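PDB 4PEY: Exo-beta-1,3-glucanase from Streptomyces sp. SirexAA-E, which hydrolyses laminarin and laminarioligosaccharides by cleaving glucose units from the non-reducing ends of beta-1,3-glucans, giving glucose and laminaribiose. Local coordinates for residues Asp160-Gly165 and Asp179-Gly184; Phe134-Val139 and Gly245-Asn250; Trp175-Ser180 and Ser195-Ala200; Asp85-Asn90 and Glu113-Asn118. The protein carries 1 engineered substitution. All coordinates share one frame; numbering follows the deposited sequence. Where two conformers were deposited one is given.

Contact 1 (Asp160-Gly165 and Asp179-Gly184)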
loop_
_atom_site.group_PDB
_atom_site.type_symbol
_atom_site.label_atom_id
_atom_site.label_comp_id
_atom_site.label_asym_id
_atom_site.label_seq_id
_atom_site.Cartn_x
_atom_site.Cartn_y
_atom_site.Cartn_z
ATOM N N ASP A 160 -6.183 2.332 11.562
ATOM C CA ASP A 160 -5.938 2.803 12.924
ATOM C C ASP A 160 -6.316 4.268 13.100
ATOM O O ASP A 160 -5.636 5.011 13.802
ATOM C CB ASP A 160 -4.466 2.575 13.319
ATOM C CG ASP A 160 -4.285 2.477 14.824
ATOM O OD1 ASP A 160 -5.297 2.221 15.500
ATOM O OD2 ASP A 160 -3.155 2.645 15.342
ATOM N N SER A 161 -7.426 4.671 12.483
ATOM C CA SER A 161 -7.830 6.070 12.498
ATOM C C SER A 161 -9.215 6.272 13.088
ATOM O O SER A 161 -10.038 5.353 13.114
ATOM C CB SER A 161 -7.798 6.649 11.078
ATOM O OG SER A 161 -6.471 6.688 10.583
ATOM N N LYS A 162 -9.450 7.476 13.599
ATOM C CA LYS A 162 -10.772 7.858 14.073
ATOM C C LYS A 162 -11.260 9.067 13.297
ATOM O O LYS A 162 -10.630 10.131 13.344
ATOM C CB LYS A 162 -10.764 8.176 15.571
ATOM C CG LYS A 162 -12.148 8.542 16.109
ATOM C CD LYS A 162 -12.143 8.834 17.603
ATOM C CE LYS A 162 -13.552 8.729 18.183
ATOM N NZ LYS A 162 -14.533 9.587 17.456
ATOM N N ILE A 163 -12.367 8.902 12.574
ATOM C CA ILE A 163 -13.009 10.022 11.898
ATOM C C ILE A 163 -14.309 10.280 12.661
ATOM O O ILE A 163 -15.196 9.410 12.701
ATOM C CB ILE A 163 -13.277 9.735 10.393
ATOM C CG1 ILE A 163 -11.959 9.623 9.615
ATOM C CG2 ILE A 163 -14.120 10.845 9.767
ATOM C CD1 ILE A 163 -11.340 8.274 9.635
ATOM N N ASP A 164 -14.407 11.443 13.311
ATOM C CA ASP A 164 -15.573 11.739 14.157
ATOM C C ASP A 164 -16.864 11.791 13.350
ATOM O O ASP A 164 -17.919 11.353 13.815
ATOM C CB ASP A 164 -15.416 13.075 14.889
ATOM C CG ASP A 164 -14.295 13.080 15.910
ATOM O OD1 ASP A 164 -13.694 12.019 16.196
ATOM O OD2 ASP A 164 -14.029 14.177 16.445
ATOM N N GLY A 165 -16.776 12.349 12.145
ATOM C CA GLY A 165 -17.936 12.523 11.292
ATOM C C GLY A 165 -18.011 11.462 10.212
ATOM O O GLY A 165 -17.583 10.320 10.413
ATOM N N ASP A 179 -9.488 -1.458 11.335
ATOM C CA ASP A 179 -9.152 -1.215 12.736
ATOM C C ASP A 179 -9.231 0.269 13.061
ATOM O O ASP A 179 -8.253 0.900 13.455
ATOM C CB ASP A 179 -7.775 -1.811 13.030
ATOM C CG ASP A 179 -7.728 -3.297 12.718
ATOM O OD1 ASP A 179 -8.814 -3.917 12.696
ATOM O OD2 ASP A 179 -6.635 -3.844 12.481
ATOM N N SER A 180 -10.431 0.802 12.865
ATOM C CA SER A 180 -10.685 2.234 12.901
ATOM C C SER A 180 -12.056 2.503 13.502
ATOM O O SER A 180 -12.791 1.576 13.849
ATOM C CB SER A 180 -10.612 2.832 11.484
ATOM O OG SER A 180 -9.291 2.823 10.955
ATOM N N SER A 181 -12.391 3.781 13.611
ATOM C CA SER A 181 -13.703 4.226 14.049
ATOM C C SER A 181 -14.181 5.318 13.102
ATOM O O SER A 181 -13.436 6.252 12.817
ATOM C CB SER A 181 -13.636 4.748 15.488
ATOM O OG SER A 181 -14.837 5.394 15.867
ATOM N N VAL A 182 -15.403 5.195 12.589
ATOM C CA VAL A 182 -15.976 6.256 11.753
ATOM C C VAL A 182 -17.357 6.661 12.275
ATOM O O VAL A 182 -18.116 5.817 12.777
ATOM C CB VAL A 182 -16.086 5.836 10.253
ATOM C CG1 VAL A 182 -14.713 5.490 9.696
ATOM C CG2 VAL A 182 -17.078 4.683 10.055
ATOM N N GLY A 183 -17.680 7.951 12.176
ATOM C CA GLY A 183 -18.993 8.424 12.585
ATOM C C GLY A 183 -20.083 8.028 11.606
ATOM O O GLY A 183 -21.254 7.921 11.973
ATOM N N GLY A 184 -19.693 7.814 10.353
ATOM C CA GLY A 184 -20.616 7.428 9.303
ATOM C C GLY A 184 -19.852 7.089 8.040
ATOM O O GLY A 184 -18.667 7.401 7.917
HETATM O O HOH W 1 -15.653 7.898 15.136
#
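Segments 160-165 and 179-184 run side by side as a parallel pair, their end-to-end directions 8° apart. K162 bridges S181 and I163 bridges V182. The backbone bonds alternate: S181 N to S161 O (2.9 Å), I163 N to S181 O (2.9 Å), then G183 N to I163 O (2.9 Å). At the start of the pair a side chain replaces a carbonyl. S161 N donates almost straight to S180 OG (3.0 Å, 173°), and that hydroxyl in turn donates to R178 O, which fixes its rotation. These are neighbouring rungs of a parallel beta-helix, and both chains turn a corner just beyond the paired strands. On the K162 and S181 face, a water hydrogen-bonds S181 OG (2.7 Å) and K162 NZ, and donates to I163 O. K162 CG lies anti to the backbone N (chi1 -178°), and the chain bends only near its end. In the conformer given, NZ reaches D164 OD1 at 2.9 Å in a salt bridge, coming from above the carboxylate plane. D164 OD1 also bonds H138. The other face is apolar and buried. There I163 CD1 comes within 4.4 Å of V182 CG1, and I163 also packs on V139 and L143 of the neighbouring strand 138-144.

Contact 2 (Phe134-Val139 and Gly245-Asn250)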
loop_
_atom_site.group_PDB
_atom_site.type_symbol
_atom_site.label_atom_id
_atom_site.label_comp_id
_atom_site.label_asym_id
_atom_site.label_seq_id
_atom_site.Cartn_x
_atom_site.Cartn_y
_atom_site.Cartn_z
ATOM N N PHE A 134 -3.198 6.513 4.960
ATOM C CA PHE A 134 -3.760 7.435 5.937
ATOM C C PHE A 134 -3.852 6.614 7.231
ATOM O O PHE A 134 -4.770 5.799 7.389
ATOM C CB PHE A 134 -5.124 7.921 5.426
ATOM C CG PHE A 134 -5.704 9.131 6.127
ATOM C CD1 PHE A 134 -5.403 10.414 5.690
ATOM C CD2 PHE A 134 -6.642 8.981 7.144
ATOM C CE1 PHE A 134 -5.974 11.538 6.291
ATOM C CE2 PHE A 134 -7.227 10.099 7.742
ATOM C CZ PHE A 134 -6.880 11.377 7.318
ATOM N N ARG A 135 -2.870 6.781 8.121
ATOM C CA ARG A 135 -2.732 5.943 9.322
ATOM C C ARG A 135 -2.714 6.732 10.621
ATOM O O ARG A 135 -2.126 7.804 10.680
ATOM C CB ARG A 135 -1.429 5.136 9.283
ATOM C CG ARG A 135 -1.321 4.071 8.211
ATOM C CD ARG A 135 0.058 3.405 8.285
ATOM N NE ARG A 135 0.268 2.411 7.231
ATOM C CZ ARG A 135 -0.080 1.130 7.305
ATOM N NH1 ARG A 135 -0.678 0.653 8.396
ATOM N NH2 ARG A 135 0.159 0.327 6.268
ATOM N N ARG A 136 -3.325 6.184 11.666
ATOM C CA ARG A 136 -3.221 6.765 13.009
ATOM C C ARG A 136 -3.602 8.245 12.984
ATOM O O ARG A 136 -2.938 9.086 13.589
ATOM C CB ARG A 136 -1.797 6.571 13.571
ATOM C CG ARG A 136 -1.681 6.602 15.094
ATOM C CD ARG A 136 -0.211 6.512 15.535
ATOM N NE ARG A 136 -0.045 6.541 16.989
ATOM C CZ ARG A 136 -0.115 5.467 17.767
ATOM N NH1 ARG A 136 0.050 5.581 19.079
ATOM N NH2 ARG A 136 -0.350 4.279 17.231
ATOM N N MET A 137 -4.688 8.553 12.280
ATOM C CA MET A 137 -5.179 9.921 12.166
ATOM C C MET A 137 -6.426 10.113 13.013
ATOM O O MET A 137 -7.249 9.200 13.134
ATOM C CB MET A 137 -5.500 10.259 10.701
ATOM C CG MET A 137 -4.298 10.164 9.767
ATOM S SD MET A 137 -3.059 11.461 10.015
ATOM C CE MET A 137 -3.927 12.908 9.405
ATOM N N HIS A 138 -6.592 11.314 13.566
ATOM C CA HIS A 138 -7.848 11.681 14.207
ATOM C C HIS A 138 -8.449 12.869 13.480
ATOM O O HIS A 138 -7.952 13.986 13.611
ATOM C CB HIS A 138 -7.667 12.031 15.689
ATOM C CG HIS A 138 -8.963 12.315 16.389
ATOM N ND1 HIS A 138 -9.042 13.051 17.553
ATOM C CD2 HIS A 138 -10.236 11.979 16.068
ATOM C CE1 HIS A 138 -10.308 13.136 17.932
ATOM N NE2 HIS A 138 -11.053 12.502 17.040
ATOM N N VAL A 139 -9.517 12.638 12.718
ATOM C CA VAL A 139 -10.171 13.744 12.021
ATOM C C VAL A 139 -11.378 14.194 12.829
ATOM O O VAL A 139 -12.340 13.434 13.007
ATOM C CB VAL A 139 -10.608 13.363 10.591
ATOM C CG1 VAL A 139 -11.200 14.581 9.891
ATOM C CG2 VAL A 139 -9.420 12.820 9.798
ATOM N N GLY A 245 -11.371 -1.438 16.044
ATOM C CA GLY A 245 -11.180 -0.078 16.522
ATOM C C GLY A 245 -9.716 0.313 16.584
ATOM O O GLY A 245 -8.839 -0.474 16.229
ATOM N N THR A 246 -9.451 1.531 17.048
ATOM C CA THR A 246 -8.092 2.047 17.049
ATOM C C THR A 246 -7.249 1.438 18.170
ATOM O O THR A 246 -7.772 0.957 19.185
ATOM C CB THR A 246 -8.066 3.577 17.198
ATOM O OG1 THR A 246 -8.565 3.939 18.492
ATOM C CG2 THR A 246 -8.904 4.245 16.107
ATOM N N SER A 247 -5.935 1.492 17.983
ATOM C CA SER A 247 -4.992 0.975 18.964
ATOM C C SER A 247 -4.744 1.965 20.103
ATOM O O SER A 247 -4.282 1.582 21.187
ATOM C CB SER A 247 -3.661 0.642 18.288
ATOM O OG SER A 247 -3.001 1.826 17.862
ATOM N N TRP A 248 -5.050 3.234 19.845
ATOM C CA TRP A 248 -4.667 4.342 20.722
ATOM C C TRP A 248 -5.858 5.027 21.392
ATOM O O TRP A 248 -5.679 5.923 22.224
ATOM C CB TRP A 248 -3.869 5.383 19.923
ATOM C CG TRP A 248 -4.572 5.783 18.643
ATOM C CD1 TRP A 248 -4.420 5.208 17.407
ATOM C CD2 TRP A 248 -5.547 6.828 18.478
ATOM N NE1 TRP A 248 -5.236 5.834 16.492
ATOM C CE2 TRP A 248 -5.933 6.831 17.123
ATOM C CE3 TRP A 248 -6.126 7.763 19.346
ATOM C CZ2 TRP A 248 -6.871 7.733 16.616
ATOM C CZ3 TRP A 248 -7.058 8.655 18.841
ATOM C CH2 TRP A 248 -7.419 8.637 17.488
ATOM N N GLY A 249 -7.067 4.607 21.034
ATOM C CA GLY A 249 -8.272 5.202 21.594
ATOM C C GLY A 249 -8.396 5.154 23.113
ATOM O O GLY A 249 -9.000 6.042 23.721
ATOM N N ASN A 250 -7.830 4.121 23.729
ATOM C CA ASN A 250 -7.935 3.935 25.175
ATOM C C ASN A 250 -6.625 4.215 25.902
ATOM O O ASN A 250 -6.268 3.519 26.855
ATOM C CB ASN A 250 -8.406 2.514 25.494
ATOM C CG ASN A 250 -9.808 2.238 24.989
ATOM O OD1 ASN A 250 -10.685 3.101 25.049
ATOM N ND2 ASN A 250 -10.026 1.030 24.479
#
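S247 and R136 converge on one carboxylate oxygen, D160 OD2: S247 OG hydrogen-bonds to it, R136 NH2 makes only a long, weak ion pair with it, and W248 NE1 bonds the backbone O of the same D160. The rest of the contact is packing round the W248 indole. W248 CB points toward segment 134-139. A chi1 of 50° puts CG between the backbone N and the carbonyl carbon, and the indole lies along R136, M137 and H138. In the conformer given, R136 slides past it in the opposite direction. Its CG lies 3.8 Å from W248 CD1, and W248 CB sits over one face of the guanidinium. The guanidinium and indole planes are 49° apart. At the far end of the indole, M137 O approaches the edge near the ring plane, 3.8 Å from W248 CZ2. H138 crosses W248 at about a right angle, with its CB 3.8 Å from W248 CH2. Both imidazole nitrogens of H138 are held by acids, ND1 by D85 and NE2 by D164, which would probably favour the protonated form. The loop between strands 231-243 and 255-259 thus lays W248 over the corner joining strand 134-135 to strand 138-144, against K162 of strand 162-168.

Contact 3 (Trp175-Ser180 and Ser195-Ala200)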
loop_
_atom_site.group_PDB
_atom_site.type_symbol
_atom_site.label_atom_id
_atom_site.label_comp_id
_atom_site.label_asym_id
_atom_site.label_seq_id
_atom_site.Cartn_x
_atom_site.Cartn_y
_atom_site.Cartn_z
ATOM N N TRP A 175 -12.290 1.004 -1.706
ATOM C CA TRP A 175 -11.567 1.482 -0.534
ATOM C C TRP A 175 -11.414 0.364 0.471
ATOM O O TRP A 175 -12.292 -0.495 0.563
ATOM C CB TRP A 175 -12.298 2.667 0.121
ATOM C CG TRP A 175 -11.376 3.511 0.939
ATOM C CD1 TRP A 175 -11.031 3.332 2.254
ATOM C CD2 TRP A 175 -10.622 4.634 0.475
ATOM N NE1 TRP A 175 -10.124 4.293 2.638
ATOM C CE2 TRP A 175 -9.856 5.104 1.565
ATOM C CE3 TRP A 175 -10.538 5.305 -0.755
ATOM C CZ2 TRP A 175 -9.009 6.216 1.463
ATOM C CZ3 TRP A 175 -9.695 6.407 -0.857
ATOM C CH2 TRP A 175 -8.938 6.849 0.248
ATOM N N TYR A 176 -10.308 0.386 1.222
ATOM C CA TYR A 176 -10.118 -0.500 2.371
ATOM C C TYR A 176 -9.882 0.303 3.642
ATOM O O TYR A 176 -9.030 1.191 3.678
ATOM C CB TYR A 176 -8.945 -1.468 2.153
ATOM C CG TYR A 176 -8.701 -2.397 3.334
ATOM C CD1 TYR A 176 -9.737 -3.167 3.868
ATOM C CD2 TYR A 176 -7.441 -2.502 3.917
ATOM C CE1 TYR A 176 -9.513 -4.021 4.944
ATOM C CE2 TYR A 176 -7.209 -3.357 4.993
ATOM C CZ TYR A 176 -8.245 -4.113 5.497
ATOM O OH TYR A 176 -7.999 -4.955 6.561
ATOM N N THR A 177 -10.638 -0.023 4.685
ATOM C CA THR A 177 -10.480 0.597 5.993
ATOM C C THR A 177 -10.314 -0.516 7.014
ATOM O O THR A 177 -11.122 -1.458 7.022
ATOM C CB THR A 177 -11.714 1.464 6.374
ATOM O OG1 THR A 177 -12.019 2.376 5.311
ATOM C CG2 THR A 177 -11.484 2.237 7.681
ATOM N N ARG A 178 -9.292 -0.444 7.867
ATOM C CA ARG A 178 -9.218 -1.421 8.960
ATOM C C ARG A 178 -8.934 -0.803 10.317
ATOM O O ARG A 178 -8.284 0.241 10.431
ATOM C CB ARG A 178 -8.185 -2.521 8.683
ATOM C CG ARG A 178 -6.748 -2.126 8.803
ATOM C CD ARG A 178 -5.805 -3.343 9.064
ATOM N NE ARG A 178 -4.443 -2.838 9.193
ATOM C CZ ARG A 178 -3.965 -2.235 10.283
ATOM N NH1 ARG A 178 -4.714 -2.119 11.376
ATOM N NH2 ARG A 178 -2.733 -1.747 10.280
ATOM N N ASP A 179 -9.488 -1.458 11.335
ATOM C CA ASP A 179 -9.152 -1.215 12.736
ATOM C C ASP A 179 -9.231 0.269 13.061
ATOM O O ASP A 179 -8.253 0.900 13.455
ATOM C CB ASP A 179 -7.775 -1.811 13.030
ATOM C CG ASP A 179 -7.728 -3.297 12.718
ATOM O OD1 ASP A 179 -8.814 -3.917 12.696
ATOM O OD2 ASP A 179 -6.635 -3.844 12.481
ATOM N N SER A 180 -10.431 0.802 12.865
ATOM C CA SER A 180 -10.685 2.234 12.901
ATOM C C SER A 180 -12.056 2.503 13.502
ATOM O O SER A 180 -12.791 1.576 13.849
ATOM C CB SER A 180 -10.612 2.832 11.484
ATOM O OG SER A 180 -9.291 2.823 10.955
ATOM N N SER A 195 -12.567 -4.076 7.821
ATOM C CA SER A 195 -12.361 -5.093 8.863
ATOM C C SER A 195 -12.014 -4.396 10.174
ATOM O O SER A 195 -11.141 -3.545 10.212
ATOM C CB SER A 195 -11.283 -6.125 8.474
ATOM O OG SER A 195 -9.991 -5.556 8.312
ATOM N N GLY A 196 -12.729 -4.739 11.243
ATOM C CA GLY A 196 -12.490 -4.127 12.541
ATOM C C GLY A 196 -12.814 -2.644 12.607
ATOM O O GLY A 196 -12.179 -1.897 13.348
ATOM N N VAL A 197 -13.806 -2.202 11.838
ATOM C CA VAL A 197 -14.143 -0.784 11.807
ATOM C C VAL A 197 -15.428 -0.509 12.582
ATOM O O VAL A 197 -16.520 -0.916 12.175
ATOM C CB VAL A 197 -14.287 -0.274 10.355
ATOM C CG1 VAL A 197 -14.680 1.209 10.336
ATOM C CG2 VAL A 197 -12.981 -0.507 9.594
ATOM N N GLU A 198 -15.287 0.175 13.714
ATOM C CA GLU A 198 -16.438 0.627 14.476
ATOM C C GLU A 198 -17.159 1.687 13.654
ATOM O O GLU A 198 -16.541 2.645 13.186
ATOM C CB GLU A 198 -15.999 1.171 15.836
ATOM C CG GLU A 198 -15.304 0.111 16.685
ATOM C CD GLU A 198 -14.529 0.673 17.865
ATOM O OE1 GLU A 198 -14.345 1.905 17.943
ATOM O OE2 GLU A 198 -14.092 -0.129 18.716
ATOM N N GLY A 199 -18.453 1.493 13.438
ATOM C CA GLY A 199 -19.229 2.427 12.645
ATOM C C GLY A 199 -19.328 2.062 11.172
ATOM O O GLY A 199 -19.985 2.772 10.409
ATOM N N ALA A 200 -18.687 0.964 10.768
ATOM C CA ALA A 200 -18.795 0.492 9.386
ATOM C C ALA A 200 -20.241 0.146 9.037
ATOM O O ALA A 200 -21.008 -0.305 9.894
ATOM C CB ALA A 200 -17.901 -0.725 9.161
#
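Y176 and S195 meet through their hydroxyls, OH to OG at 2.7 Å, with OG at the ring edge near its plane. S195 OG is placed there by a chi1 of 63°, between the backbone N and the carbonyl carbon. On the same face R178 CB lies 3.6 Å from S195 OG. The R178 chain then extends away, and its NH1 forms a salt bridge with D179 OD2 (2.8 Å), on the anti side but tilted out of the carboxylate plane. E221 and D397 give this guanidinium further acidic partners. S195 OG and D179 OD1 both bond T216. On the opposite face T177 and V197 cross at about a right angle, their CG2 atoms 3.7 Å apart. V197 CG2 also presses on T177 O, at 3.3 Å. The chains between these faces are joined as parallel beta-helix rungs: S195 N to T177 O, D179 N to S195 O (2.9 Å), and E198 N to S180 O (2.9 Å). G196 has a positive phi, and D179 OD1 lies close to where a side chain would begin. V197 to A200 form a type II turn, closed by A200 N to V197 O. The pair lies between strand 157-159, touched by Y176 and R178, and strand 210-220, which meets S195 and A200.

Contact 4 (Asp85-Asn90 and Glu113-Asn118)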
loop_
_atom_site.group_PDB
_atom_site.type_symbol
_atom_site.label_atom_id
_atom_site.label_comp_id
_atom_site.label_asym_id
_atom_site.label_seq_id
_atom_site.Cartn_x
_atom_site.Cartn_y
_atom_site.Cartn_z
ATOM N N ASP A 85 -3.504 12.881 18.902
ATOM C CA ASP A 85 -4.002 14.164 19.395
ATOM C C ASP A 85 -2.898 15.008 20.041
ATOM O O ASP A 85 -3.134 16.155 20.401
ATOM C CB ASP A 85 -5.158 13.950 20.377
ATOM C CG ASP A 85 -6.417 13.447 19.685
ATOM O OD1 ASP A 85 -6.985 14.198 18.859
ATOM O OD2 ASP A 85 -6.831 12.300 19.950
ATOM N N ASP A 86 -1.692 14.452 20.163
ATOM C CA ASP A 86 -0.556 15.233 20.655
ATOM C C ASP A 86 -0.119 16.279 19.636
ATOM O O ASP A 86 0.522 17.266 19.992
ATOM C CB ASP A 86 0.636 14.335 20.988
ATOM C CG ASP A 86 0.360 13.397 22.140
ATOM O OD1 ASP A 86 -0.575 13.660 22.925
ATOM O OD2 ASP A 86 1.098 12.399 22.268
ATOM N N THR A 87 -0.465 16.056 18.370
ATOM C CA THR A 87 -0.083 16.973 17.300
ATOM C C THR A 87 -1.326 17.346 16.514
ATOM O O THR A 87 -1.799 16.565 15.688
ATOM C CB THR A 87 0.974 16.354 16.351
ATOM O OG1 THR A 87 2.009 15.739 17.131
ATOM C CG2 THR A 87 1.600 17.427 15.476
ATOM N N THR A 88 -1.853 18.537 16.780
ATOM C CA THR A 88 -3.149 18.929 16.253
ATOM C C THR A 88 -3.025 20.092 15.274
ATOM O O THR A 88 -2.375 21.098 15.566
ATOM C CB THR A 88 -4.115 19.322 17.395
ATOM O OG1 THR A 88 -4.344 18.187 18.241
ATOM C CG2 THR A 88 -5.454 19.798 16.834
ATOM N N PHE A 89 -3.642 19.934 14.107
ATOM C CA PHE A 89 -3.753 21.011 13.127
ATOM C C PHE A 89 -5.130 21.637 13.213
ATOM O O PHE A 89 -6.137 20.935 13.053
ATOM C CB PHE A 89 -3.574 20.518 11.680
ATOM C CG PHE A 89 -2.164 20.136 11.294
ATOM C CD1 PHE A 89 -1.133 20.092 12.220
ATOM C CD2 PHE A 89 -1.886 19.815 9.972
ATOM C CE1 PHE A 89 0.158 19.736 11.830
ATOM C CE2 PHE A 89 -0.609 19.455 9.577
ATOM C CZ PHE A 89 0.414 19.414 10.506
ATOM N N ASN A 90 -5.188 22.940 13.457
ATOM C CA ASN A 90 -6.388 23.687 13.138
ATOM C C ASN A 90 -6.242 24.065 11.679
ATOM O O ASN A 90 -5.601 25.060 11.323
ATOM C CB ASN A 90 -6.557 24.880 14.067
ATOM C CG ASN A 90 -6.872 24.440 15.472
ATOM O OD1 ASN A 90 -7.712 23.555 15.673
ATOM N ND2 ASN A 90 -6.171 25.001 16.447
ATOM N N GLU A 113 0.239 10.506 8.650
ATOM C CA GLU A 113 0.232 9.659 9.841
ATOM C C GLU A 113 0.312 10.453 11.148
ATOM O O GLU A 113 1.021 11.449 11.242
ATOM C CB GLU A 113 1.396 8.654 9.764
ATOM C CG GLU A 113 1.472 7.639 10.903
ATOM C CD GLU A 113 2.472 6.526 10.627
ATOM O OE1 GLU A 113 3.513 6.787 9.970
ATOM O OE2 GLU A 113 2.220 5.380 11.061
ATOM N N ASN A 114 -0.424 9.997 12.157
ATOM C CA ASN A 114 -0.191 10.435 13.542
ATOM C C ASN A 114 -0.438 11.926 13.774
ATOM O O ASN A 114 0.337 12.608 14.458
ATOM C CB ASN A 114 1.240 10.055 13.971
ATOM C CG ASN A 114 1.418 10.049 15.487
ATOM O OD1 ASN A 114 0.475 9.777 16.231
ATOM N ND2 ASN A 114 2.636 10.343 15.947
ATOM N N LEU A 115 -1.541 12.411 13.214
ATOM C CA LEU A 115 -1.983 13.792 13.391
ATOM C C LEU A 115 -3.457 13.841 13.748
ATOM O O LEU A 115 -4.235 12.976 13.323
ATOM C CB LEU A 115 -1.762 14.614 12.114
ATOM C CG LEU A 115 -0.333 14.868 11.646
ATOM C CD1 LEU A 115 -0.330 15.281 10.190
ATOM C CD2 LEU A 115 0.311 15.944 12.502
ATOM N N ALA A 116 -3.844 14.868 14.501
ATOM C CA ALA A 116 -5.257 15.202 14.669
ATOM C C ALA A 116 -5.577 16.423 13.805
ATOM O O ALA A 116 -4.800 17.387 13.771
ATOM C CB ALA A 116 -5.592 15.469 16.133
ATOM N N LEU A 117 -6.695 16.365 13.083
ATOM C CA LEU A 117 -7.078 17.437 12.162
ATOM C C LEU A 117 -8.414 18.055 12.555
ATOM O O LEU A 117 -9.387 17.343 12.828
ATOM C CB LEU A 117 -7.173 16.920 10.726
ATOM C CG LEU A 117 -5.968 16.165 10.181
ATOM C CD1 LEU A 117 -6.262 15.718 8.757
ATOM C CD2 LEU A 117 -4.707 17.019 10.227
ATOM N N ASN A 118 -8.437 19.383 12.578
ATOM C CA ASN A 118 -9.646 20.172 12.794
ATOM C C ASN A 118 -9.898 20.969 11.508
ATOM O O ASN A 118 -9.513 22.138 11.419
ATOM C CB ASN A 118 -9.470 21.094 14.013
ATOM C CG ASN A 118 -10.731 21.864 14.370
ATOM O OD1 ASN A 118 -11.849 21.446 14.055
ATOM N ND2 ASN A 118 -10.555 22.994 15.051
HETATM O O HOH W 2 1.230 13.104 17.178
#
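A116 is bonded on both sides in this parallel pair: its N donates to T87 O, and its O accepts from F89 N (2.8 Å). N118 N to F89 O (2.8 Å) follows. N118 ND2 adds a nearly straight bond to N90 OD1 (3.0 Å, 169°). The two amide planes stand 76° apart. The acceptor lies in the N118 amide plane, whereas the donor is tilted 33° from the N90 carbonyl plane. N90 ND2 in turn bonds N65 OD1, so asparagine side chains are linked across three neighbouring strands of the beta-helix. A water joins T87 OG1 to N114 O at the other end. On the face of A116, its CB touches D85 OD1 (3.3 Å) and T88 OG1 (3.7 Å). D85 has its polar partner in H138. The other face is apolar. F89 and L117 lie side by side and point the same way, with F89 CB 4.0 Å from L117 CD2. The L115 side chain crosses F89 obliquely, with CD2 3.9 Å from F89 CE1, and reaches T87 CG2 at 3.6 Å. F59 meets the F89 ring edge to face. The chemistry thus divides by face: asparagine amides, the D85 carboxylate and the T88 hydroxyl surround buried A116, while F89, L115 and L117 pack on the other side.

Overall arrangement
Contacts 1, 3 and 4 are parallel rung pairs of one beta-helical domain. Contact 2 differs: a distant loop packs over the bend of a rung, mostly through one indole. Contacts 2 and 3 are buried, with no exposed residue among those touching; contact 3 is rich in charge. Contact 1 is partly buried, with G183 exposed, and contact 4 is buried but has D85 exposed. Contacts 1 and 3 share D179 and S180, and D160 and H138 tie contact 2 to contacts 1 and 4. Contacts 3 and 4 do not touch, their centres about 20 Å apart. N114, R136, D160, D179 and G196 all have the left-handed helical backbone conformation, marking the same bend on successive rungs.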